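Local atomic coordinates of polyisoprenyl-teichoic acid--peptidoglycan teichoic acid transferase TagV (PDB entry 6UF3), a protein that belongs to the LytR-CpsA-Psr family of cell-envelope transferases. Residues K90-D95 and T197-T202; P5-F10 and I86-Y91. All blocks are in the same frame, centred on the assembly; numbering follows the deposited sequence.

How the interactions relate
The two contacts illustrate how one strand, 90-94, is held along both of its edges, and they share K90 and Y91. Interaction 2 is the inner one: it aligns the start of this strand with strand 6-13, is partly buried, and half of its touching residues are buried ones. Interaction 1 lies at the surface, where a loop that forms little regular sheet is fastened largely by side-chain groups of T197, N198 and K90. Interaction 2 instead combines two backbone bonds of the strand ladder with three bonds made by the side chains of S7 and D89 where the pairing begins. The sites adjoin directly, for V92 N lies 2.9 Å from L9 O.

Interaction 1: K90-D95 and T197-T202; sequences KYVTVD and TNIRIT
An outer edge of the mixed sheet is completed here by the short strand 196-197, whose T197 faces V92 of strand 90-94 as an antiparallel, non-hydrogen-bonded pair (CA to CA 4.6 Å). The bonds next to this pair are made by the side chains of T197 and N198. The hydroxyl T197 OG1 donates to Y91 O over 2.7 Å, approaching only 15° off the carbonyl plane. The same oxygen accepts from I199 N at 3.0 Å, closing an ST turn where the chain leaves the short strand; OG1 reaches both partners because it stands opposite the backbone N (chi1 -174°). N198, next along, takes over the role of a strand backbone: its OD1 receives Y91 N at 2.9 Å in a fairly straight bond, with the donor tilted from the amide carbonyl plane, while its ND2 donates to D89 O. Gripped at both ends, the amide lies almost flat over one face of the Y91 ring, the planes 14° apart, and N198 CG is 3.5 Å from Y91 CE2. The aliphatic part of K90 passes N198 as well, CD running close to the amide, and a bend at chi2 carries NZ round to N198 O, 2.9 Å away. A salt bridge from NZ to E203 engages the ammonium group a second time, which would probably favour its charged form. Beyond the turn, I199 lays CG1 against K90 CB and its CD1 against V92 CG2, on the same side of the sheet as T197 and V92. The loop then passes through R200, the N-cap residue, into helix 201-210, while strand 90-94 runs on to D95, whose OD1 caps G98 N at the start of helix 96-105; strand 6-13 flanks its other edge.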
loop_
_atom_site.group_PDB
_atom_site.type_symbol
_atom_site.label_atom_id
_atom_site.label_comp_id
_atom_site.label_asym_id
_atom_site.label_seq_id
_atom_site.Cartn_x
_atom_site.Cartn_y
_atom_site.Cartn_z
ATOM N N LYS A 90 -9.804 -1.196 -7.622
ATOM C CA LYS A 90 -8.573 -1.056 -8.387
ATOM C C LYS A 90 -7.422 -1.662 -7.604
ATOM O O LYS A 90 -7.438 -1.696 -6.372
ATOM C CB LYS A 90 -8.246 0.433 -8.691
ATOM C CG LYS A 90 -9.296 1.126 -9.524
ATOM C CD LYS A 90 -9.366 0.504 -10.929
ATOM C CE LYS A 90 -10.211 1.358 -11.859
ATOM N NZ LYS A 90 -10.277 0.857 -13.264
ATOM N N TYR A 91 -6.409 -2.124 -8.329
ATOM C CA TYR A 91 -5.212 -2.662 -7.705
ATOM C C TYR A 91 -3.985 -2.102 -8.407
ATOM O O TYR A 91 -4.013 -1.775 -9.598
ATOM C CB TYR A 91 -5.176 -4.216 -7.727
ATOM C CG TYR A 91 -5.228 -4.800 -9.116
ATOM C CD1 TYR A 91 -4.069 -5.001 -9.855
ATOM C CD2 TYR A 91 -6.442 -5.133 -9.695
ATOM C CE1 TYR A 91 -4.122 -5.519 -11.135
ATOM C CE2 TYR A 91 -6.501 -5.658 -10.969
ATOM C CZ TYR A 91 -5.346 -5.839 -11.681
ATOM O OH TYR A 91 -5.424 -6.355 -12.948
ATOM N N VAL A 92 -2.913 -1.984 -7.633
ATOM C CA VAL A 92 -1.592 -1.611 -8.121
ATOM C C VAL A 92 -0.608 -2.566 -7.463
ATOM O O VAL A 92 -0.552 -2.632 -6.233
ATOM C CB VAL A 92 -1.231 -0.159 -7.763
ATOM C CG1 VAL A 92 0.214 0.140 -8.163
ATOM C CG2 VAL A 92 -2.198 0.812 -8.424
ATOM N N THR A 93 0.153 -3.309 -8.258
ATOM C CA THR A 93 1.193 -4.183 -7.728
ATOM C C THR A 93 2.544 -3.672 -8.202
ATOM O O THR A 93 2.694 -3.294 -9.369
ATOM C CB THR A 93 1.018 -5.642 -8.180
ATOM O OG1 THR A 93 -0.316 -6.088 -7.916
ATOM C CG2 THR A 93 1.995 -6.556 -7.438
ATOM N N VAL A 94 3.528 -3.665 -7.307
ATOM C CA VAL A 94 4.878 -3.278 -7.697
ATOM C C VAL A 94 5.887 -4.192 -7.011
ATOM O O VAL A 94 5.744 -4.509 -5.824
ATOM C CB VAL A 94 5.125 -1.783 -7.397
ATOM C CG1 VAL A 94 5.339 -1.499 -5.899
ATOM C CG2 VAL A 94 6.235 -1.267 -8.235
ATOM N N ASP A 95 6.879 -4.675 -7.779
ATOM C CA ASP A 95 7.988 -5.415 -7.193
ATOM C C ASP A 95 9.130 -4.420 -6.963
ATOM O O ASP A 95 8.948 -3.202 -7.113
ATOM C CB ASP A 95 8.354 -6.661 -8.032
ATOM C CG ASP A 95 9.048 -6.337 -9.344
ATOM O OD1 ASP A 95 9.054 -5.159 -9.759
ATOM O OD2 ASP A 95 9.579 -7.296 -9.951
ATOM N N THR A 197 -1.467 -3.187 -12.969
ATOM C CA THR A 197 -2.600 -2.388 -12.505
ATOM C C THR A 197 -3.750 -2.448 -13.500
ATOM O O THR A 197 -3.546 -2.663 -14.700
ATOM C CB THR A 197 -2.195 -0.929 -12.285
ATOM O OG1 THR A 197 -3.283 -0.199 -11.693
ATOM C CG2 THR A 197 -1.811 -0.271 -13.617
ATOM N N ASN A 198 -4.964 -2.243 -12.983
ATOM C CA ASN A 198 -6.144 -2.042 -13.812
ATOM C C ASN A 198 -6.612 -0.590 -13.798
ATOM O O ASN A 198 -7.742 -0.310 -14.205
ATOM C CB ASN A 198 -7.285 -2.972 -13.387
ATOM C CG ASN A 198 -7.859 -2.625 -12.028
ATOM O OD1 ASN A 198 -7.182 -2.055 -11.172
ATOM N ND2 ASN A 198 -9.116 -3.001 -11.810
ATOM N N ILE A 199 -5.764 0.329 -13.342
ATOM C CA ILE A 199 -6.008 1.759 -13.480
ATOM C C ILE A 199 -5.473 2.179 -14.838
ATOM O O ILE A 199 -4.309 1.923 -15.150
ATOM C CB ILE A 199 -5.327 2.557 -12.360
ATOM C CG1 ILE A 199 -5.824 2.080 -10.995
ATOM C CG2 ILE A 199 -5.575 4.067 -12.554
ATOM C CD1 ILE A 199 -5.135 2.812 -9.836
ATOM N N ARG A 200 -6.317 2.816 -15.640
ATOM C CA ARG A 200 -5.917 3.276 -16.958
ATOM C C ARG A 200 -5.292 4.657 -16.858
ATOM O O ARG A 200 -5.467 5.371 -15.871
ATOM C CB ARG A 200 -7.112 3.306 -17.909
ATOM C CG ARG A 200 -7.362 1.982 -18.595
ATOM C CD ARG A 200 -8.815 1.577 -18.503
ATOM N NE ARG A 200 -9.052 0.282 -19.136
ATOM C CZ ARG A 200 -10.197 -0.076 -19.708
ATOM N NH1 ARG A 200 -10.319 -1.277 -20.260
ATOM N NH2 ARG A 200 -11.220 0.768 -19.726
ATOM N N ILE A 201 -4.524 5.010 -17.885
ATOM C CA ILE A 201 -3.872 6.317 -17.897
ATOM C C ILE A 201 -4.906 7.431 -17.780
ATOM O O ILE A 201 -4.739 8.370 -16.992
ATOM C CB ILE A 201 -3.010 6.463 -19.162
ATOM C CG1 ILE A 201 -1.745 5.613 -19.036
ATOM C CG2 ILE A 201 -2.681 7.928 -19.417
ATOM C CD1 ILE A 201 -0.858 5.991 -17.864
ATOM N N THR A 202 -6.003 7.323 -18.535
ATOM C CA THR A 202 -7.045 8.345 -18.491
ATOM C C THR A 202 -7.655 8.456 -17.100
ATOM O O THR A 202 -7.953 9.560 -16.631
ATOM C CB THR A 202 -8.129 8.041 -19.525
ATOM O OG1 THR A 202 -8.541 6.674 -19.390
ATOM C CG2 THR A 202 -7.601 8.263 -20.925
#

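Interaction 2: P5-F10 and I86-Y91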
loop_
_atom_site.group_PDB
_atom_site.type_symbol
_atom_site.label_atom_id
_atom_site.label_comp_id
_atom_site.label_asym_id
_atom_site.label_seq_id
_atom_site.Cartn_x
_atom_site.Cartn_y
_atom_site.Cartn_z
ATOM N N PRO A 5 -17.440 6.838 -5.536
ATOM C CA PRO A 5 -16.378 6.423 -4.609
ATOM C C PRO A 5 -15.822 5.058 -4.982
ATOM O O PRO A 5 -16.552 4.177 -5.444
ATOM C CB PRO A 5 -17.085 6.372 -3.251
ATOM C CG PRO A 5 -18.288 7.246 -3.415
ATOM C CD PRO A 5 -18.708 7.120 -4.844
ATOM N N PHE A 6 -14.523 4.883 -4.765
ATOM C CA PHE A 6 -13.899 3.608 -5.114
ATOM C C PHE A 6 -12.640 3.398 -4.280
ATOM O O PHE A 6 -12.116 4.317 -3.663
ATOM C CB PHE A 6 -13.589 3.548 -6.616
ATOM C CG PHE A 6 -12.439 4.407 -7.032
ATOM C CD1 PHE A 6 -12.611 5.772 -7.228
ATOM C CD2 PHE A 6 -11.187 3.859 -7.252
ATOM C CE1 PHE A 6 -11.549 6.568 -7.627
ATOM C CE2 PHE A 6 -10.124 4.651 -7.641
ATOM C CZ PHE A 6 -10.303 6.005 -7.829
ATOM N N SER A 7 -12.144 2.164 -4.275
ATOM C CA SER A 7 -10.978 1.819 -3.478
ATOM C C SER A 7 -9.835 1.307 -4.359
ATOM O O SER A 7 -10.056 0.812 -5.462
ATOM C CB SER A 7 -11.334 0.743 -2.444
ATOM O OG SER A 7 -11.839 -0.396 -3.140
ATOM N N ILE A 8 -8.611 1.448 -3.848
ATOM C CA ILE A 8 -7.394 0.933 -4.476
ATOM C C ILE A 8 -6.637 0.116 -3.438
ATOM O O ILE A 8 -6.445 0.569 -2.305
ATOM C CB ILE A 8 -6.479 2.054 -5.002
ATOM C CG1 ILE A 8 -7.249 3.067 -5.845
ATOM C CG2 ILE A 8 -5.316 1.442 -5.808
ATOM C CD1 ILE A 8 -6.407 4.282 -6.219
ATOM N N LEU A 9 -6.206 -1.087 -3.818
ATOM C CA LEU A 9 -5.257 -1.852 -3.015
ATOM C C LEU A 9 -3.881 -1.752 -3.661
ATOM O O LEU A 9 -3.710 -2.110 -4.836
ATOM C CB LEU A 9 -5.672 -3.324 -2.894
ATOM C CG LEU A 9 -4.620 -4.249 -2.240
ATOM C CD1 LEU A 9 -4.326 -3.864 -0.783
ATOM C CD2 LEU A 9 -5.057 -5.740 -2.313
ATOM N N PHE A 10 -2.908 -1.284 -2.889
ATOM C CA PHE A 10 -1.512 -1.215 -3.290
ATOM C C PHE A 10 -0.775 -2.393 -2.670
ATOM O O PHE A 10 -0.784 -2.561 -1.449
ATOM C CB PHE A 10 -0.876 0.097 -2.820
ATOM C CG PHE A 10 -1.426 1.326 -3.496
ATOM C CD1 PHE A 10 -2.537 1.979 -2.975
ATOM C CD2 PHE A 10 -0.819 1.837 -4.634
ATOM C CE1 PHE A 10 -3.044 3.118 -3.591
ATOM C CE2 PHE A 10 -1.327 2.961 -5.257
ATOM C CZ PHE A 10 -2.434 3.605 -4.725
ATOM N N ILE A 86 -15.249 -4.608 2.255
ATOM C CA ILE A 86 -15.477 -3.602 1.217
ATOM C C ILE A 86 -15.035 -4.184 -0.112
ATOM O O ILE A 86 -14.223 -5.116 -0.162
ATOM C CB ILE A 86 -14.722 -2.283 1.495
ATOM C CG1 ILE A 86 -13.209 -2.513 1.627
ATOM C CG2 ILE A 86 -15.315 -1.553 2.702
ATOM C CD1 ILE A 86 -12.369 -1.269 1.296
ATOM N N PRO A 87 -15.572 -3.673 -1.212
ATOM C CA PRO A 87 -15.024 -4.040 -2.517
ATOM C C PRO A 87 -13.707 -3.327 -2.770
ATOM O O PRO A 87 -13.497 -2.189 -2.341
ATOM C CB PRO A 87 -16.110 -3.582 -3.499
ATOM C CG PRO A 87 -16.860 -2.538 -2.784
ATOM C CD PRO A 87 -16.773 -2.827 -1.321
ATOM N N ILE A 88 -12.818 -4.007 -3.491
ATOM C CA ILE A 88 -11.540 -3.447 -3.918
ATOM C C ILE A 88 -11.663 -3.236 -5.425
ATOM O O ILE A 88 -11.597 -4.183 -6.216
ATOM C CB ILE A 88 -10.347 -4.355 -3.572
ATOM C CG1 ILE A 88 -10.084 -4.400 -2.060
ATOM C CG2 ILE A 88 -9.081 -3.916 -4.344
ATOM C CD1 ILE A 88 -9.798 -3.033 -1.419
ATOM N N ASP A 89 -11.862 -1.989 -5.840
ATOM C CA ASP A 89 -12.155 -1.738 -7.246
ATOM C C ASP A 89 -10.901 -1.769 -8.111
ATOM O O ASP A 89 -10.930 -2.293 -9.232
ATOM C CB ASP A 89 -12.873 -0.387 -7.374
ATOM C CG ASP A 89 -14.133 -0.333 -6.526
ATOM O OD1 ASP A 89 -15.117 -1.032 -6.865
ATOM O OD2 ASP A 89 -14.128 0.366 -5.496
ATOM N N LYS A 90 -9.804 -1.196 -7.622
ATOM C CA LYS A 90 -8.573 -1.056 -8.387
ATOM C C LYS A 90 -7.422 -1.662 -7.604
ATOM O O LYS A 90 -7.438 -1.696 -6.372
ATOM C CB LYS A 90 -8.246 0.433 -8.691
ATOM C CG LYS A 90 -9.296 1.126 -9.524
ATOM C CD LYS A 90 -9.366 0.504 -10.929
ATOM C CE LYS A 90 -10.211 1.358 -11.859
ATOM N NZ LYS A 90 -10.277 0.857 -13.264
ATOM N N TYR A 91 -6.409 -2.124 -8.329
ATOM C CA TYR A 91 -5.212 -2.662 -7.705
ATOM C C TYR A 91 -3.985 -2.102 -8.407
ATOM O O TYR A 91 -4.013 -1.775 -9.598
ATOM C CB TYR A 91 -5.176 -4.216 -7.727
ATOM C CG TYR A 91 -5.228 -4.800 -9.116
ATOM C CD1 TYR A 91 -4.069 -5.001 -9.855
ATOM C CD2 TYR A 91 -6.442 -5.133 -9.695
ATOM C CE1 TYR A 91 -4.122 -5.519 -11.135
ATOM C CE2 TYR A 91 -6.501 -5.658 -10.969
ATOM C CZ TYR A 91 -5.346 -5.839 -11.681
ATOM O OH TYR A 91 -5.424 -6.355 -12.948
#
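S7 and D89 bring the chains together, and from there I8 pairs with K90 and L9 with Y91 in parallel register, their backbones joined by K90 N to S7 O (3.0 Å) and L9 N to K90 O (2.9 Å). CA-H groups of I8 and Y91 add weaker contacts to K90 O and L9 O. Ahead of this ladder, the hydroxyl of S7 stands between its own backbone N and carbonyl carbon (chi1 58°), a setting that directs OG at the incoming loop. There it donates to P87 O at 2.6 Å and accepts from D89 N at 3.1 Å. D89 returns the grip: OD2 takes S7 N through its anti lone pair over 2.9 Å, so two reciprocal bonds tie the residues. Apolar groups flank them. I88 CG2 rests on L9 CB, 3.8 Å away, both beneath helix 72-84 through V77, whereas I8 CG1 meets K90 CB on the other face and F6 presents CD2 to K90 CG. Strands 6-13 and 90-94 are adjacent and parallel, and helix 72-84, which comes just before strand 90-94, packs against L9, I88 and Y91, as in a layered alpha/beta architecture.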